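HTH-type transcriptional repressor Rv2887 (Mycobacterium tuberculosis, PDB 5HSM) is a homodimeric repressor that binds the promoter of the methyltransferase gene htm, also represses at least five other genes, and binds salicylate, para-aminosalicylic acid and gemfibrozil. Local coordinates at residues Phe59-Met64 and Arg92-Ala97. Sequence-based numbering, arbitrary orientation.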
loop_
_atom_site.group_PDB
_atom_site.type_symbol
_atom_site.label_atom_id
_atom_site.label_comp_id
_atom_site.label_asym_id
_atom_site.label_seq_id
_atom_site.Cartn_x
_atom_site.Cartn_y
_atom_site.Cartn_z
ATOM N N PHE A 59 -12.999 1.908 -8.710
ATOM C CA PHE A 59 -12.424 1.178 -9.829
ATOM C C PHE A 59 -11.949 -0.222 -9.423
ATOM O O PHE A 59 -12.196 -1.194 -10.129
ATOM C CB PHE A 59 -11.259 1.934 -10.449
ATOM C CG PHE A 59 -10.513 1.118 -11.448
ATOM C CD1 PHE A 59 -11.136 0.702 -12.619
ATOM C CD2 PHE A 59 -9.211 0.724 -11.208
ATOM C CE1 PHE A 59 -10.454 -0.083 -13.540
ATOM C CE2 PHE A 59 -8.522 -0.056 -12.118
ATOM C CZ PHE A 59 -9.142 -0.455 -13.291
ATOM N N VAL A 60 -11.262 -0.322 -8.294
ATOM C CA VAL A 60 -10.790 -1.629 -7.817
ATOM C C VAL A 60 -11.964 -2.614 -7.639
ATOM O O VAL A 60 -11.912 -3.768 -8.113
ATOM C CB VAL A 60 -9.996 -1.468 -6.510
ATOM C CG1 VAL A 60 -9.693 -2.818 -5.882
ATOM C CG2 VAL A 60 -8.683 -0.712 -6.788
ATOM N N CYS A 61 -13.035 -2.150 -6.996
ATOM C CA CYS A 61 -14.248 -2.959 -6.843
ATOM C C CYS A 61 -14.843 -3.381 -8.194
ATOM O O CYS A 61 -15.120 -4.560 -8.432
ATOM C CB CYS A 61 -15.299 -2.193 -6.036
ATOM S SG CYS A 61 -16.884 -3.048 -5.839
ATOM N N LEU A 62 -15.057 -2.397 -9.065
ATOM C CA LEU A 62 -15.529 -2.633 -10.430
ATOM C C LEU A 62 -14.720 -3.714 -11.168
ATOM O O LEU A 62 -15.282 -4.632 -11.774
ATOM C CB LEU A 62 -15.482 -1.308 -11.203
ATOM C CG LEU A 62 -16.269 -1.123 -12.497
ATOM C CD1 LEU A 62 -17.760 -1.269 -12.242
ATOM C CD2 LEU A 62 -15.962 0.248 -13.080
ATOM N N ARG A 63 -13.398 -3.608 -11.107
ATOM C CA ARG A 63 -12.529 -4.543 -11.799
ATOM C C ARG A 63 -12.649 -5.951 -11.205
ATOM O O ARG A 63 -12.711 -6.956 -11.939
ATOM C CB ARG A 63 -11.076 -4.054 -11.743
ATOM C CG ARG A 63 -10.113 -4.956 -12.474
ATOM C CD ARG A 63 -8.968 -4.176 -13.070
ATOM N NE ARG A 63 -8.131 -5.011 -13.926
ATOM C CZ ARG A 63 -8.450 -5.372 -15.169
ATOM N NH1 ARG A 63 -9.597 -4.979 -15.716
ATOM N NH2 ARG A 63 -7.618 -6.130 -15.870
ATOM N N MET A 64 -12.705 -6.018 -9.876
ATOM C CA MET A 64 -12.859 -7.304 -9.194
ATOM C C MET A 64 -14.161 -8.001 -9.600
ATOM O O MET A 64 -14.190 -9.212 -9.850
ATOM C CB MET A 64 -12.822 -7.118 -7.679
ATOM C CG MET A 64 -11.441 -6.859 -7.127
ATOM S SD MET A 64 -11.389 -7.006 -5.335
ATOM C CE MET A 64 -12.411 -5.634 -4.833
ATOM N N ARG A 92 -22.334 0.932 -2.905
ATOM C CA ARG A 92 -23.491 1.824 -2.964
ATOM C C ARG A 92 -23.264 2.906 -4.013
ATOM O O ARG A 92 -24.132 3.162 -4.852
ATOM C CB ARG A 92 -23.773 2.453 -1.595
ATOM C CG ARG A 92 -24.945 3.428 -1.582
ATOM C CD ARG A 92 -26.232 2.761 -2.059
ATOM N NE ARG A 92 -27.375 3.671 -2.022
ATOM C CZ ARG A 92 -28.525 3.452 -2.655
ATOM N NH1 ARG A 92 -28.688 2.352 -3.381
ATOM N NH2 ARG A 92 -29.510 4.335 -2.563
ATOM N N LYS A 93 -22.093 3.537 -3.981
ATOM C CA LYS A 93 -21.806 4.571 -4.972
ATOM C C LYS A 93 -21.804 4.012 -6.401
ATOM O O LYS A 93 -22.257 4.684 -7.332
ATOM C CB LYS A 93 -20.479 5.258 -4.663
ATOM C CG LYS A 93 -20.577 6.231 -3.502
ATOM C CD LYS A 93 -19.211 6.598 -2.951
ATOM C CE LYS A 93 -19.341 7.308 -1.609
ATOM N NZ LYS A 93 -20.710 7.861 -1.397
ATOM N N LEU A 94 -21.324 2.782 -6.575
ATOM C CA LEU A 94 -21.355 2.165 -7.903
ATOM C C LEU A 94 -22.778 1.820 -8.347
ATOM O O LEU A 94 -23.098 1.923 -9.535
ATOM C CB LEU A 94 -20.475 0.917 -7.937
ATOM C CG LEU A 94 -18.967 1.179 -7.954
ATOM C CD1 LEU A 94 -18.188 -0.121 -7.806
ATOM C CD2 LEU A 94 -18.583 1.864 -9.241
ATOM N N GLU A 95 -23.629 1.414 -7.407
ATOM C CA GLU A 95 -25.034 1.173 -7.727
ATOM C C GLU A 95 -25.665 2.483 -8.176
ATOM O O GLU A 95 -26.394 2.531 -9.170
ATOM C CB GLU A 95 -25.798 0.607 -6.528
ATOM C CG GLU A 95 -25.372 -0.787 -6.100
ATOM C CD GLU A 95 -25.873 -1.142 -4.711
ATOM O OE1 GLU A 95 -26.736 -0.404 -4.190
ATOM O OE2 GLU A 95 -25.397 -2.149 -4.140
ATOM N N ASP A 96 -25.363 3.548 -7.441
ATOM C CA ASP A 96 -25.880 4.878 -7.756
ATOM C C ASP A 96 -25.555 5.313 -9.179
ATOM O O ASP A 96 -26.330 6.047 -9.808
ATOM C CB ASP A 96 -25.326 5.926 -6.779
ATOM C CG ASP A 96 -25.882 5.779 -5.383
ATOM O OD1 ASP A 96 -26.820 4.980 -5.203
ATOM O OD2 ASP A 96 -25.414 6.505 -4.475
ATOM N N ALA A 97 -24.395 4.892 -9.668
ATOM C CA ALA A 97 -23.951 5.254 -11.008
ATOM C C ALA A 97 -24.468 4.274 -12.061
ATOM O O ALA A 97 -24.163 4.414 -13.244
ATOM C CB ALA A 97 -22.431 5.331 -11.057
#
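Leu94, reaching from the last turn of helix 84-96, straddles the junction between Cys61 and Leu62 on helix 56-67 and shows how one branched side chain can serve two neighbours. Its CD1 is anti to CA (chi2 173°), which extends that methyl toward helix 56-67, and the two methyls divide the work. CD1 of Leu94 takes the Cys61 side, 3.8 Å from SG and 4.0 Å from CB of that residue, and also comes within 4.1 Å of the backbone N of Leu62. The other methyl, CD2, faces CD1 of Leu62 more loosely, at 4.4 Å. Cys61 directs its CB at the opposing helix, and with SG anti to the backbone N (chi1 177°) the sulfur lies alongside the leucine branch.

All three residues are buried in this MarR-family repressor. Cys61 extends the seam along helix 84-96 to Met87, Val90 and Leu91, while Leu62 links it to Ala124 of helix 118-139. A charged cluster lies on the outer side of helix 84-96, where Arg92 makes two salt bridges: Glu95 OE1 in plane at the guanidinium edge, with a weak hydrogen bond from NH1, and Asp96 OD1 over the face, by charge alone. Arg63, outside the packing, binds salicylate and pairs with Glu128 and with Asp27 of the second subunit. Between the two segments the contact thus rests on apolar fit without directional bonds, burying a modest 128 Å², and the rest of the helix pair shares in holding it.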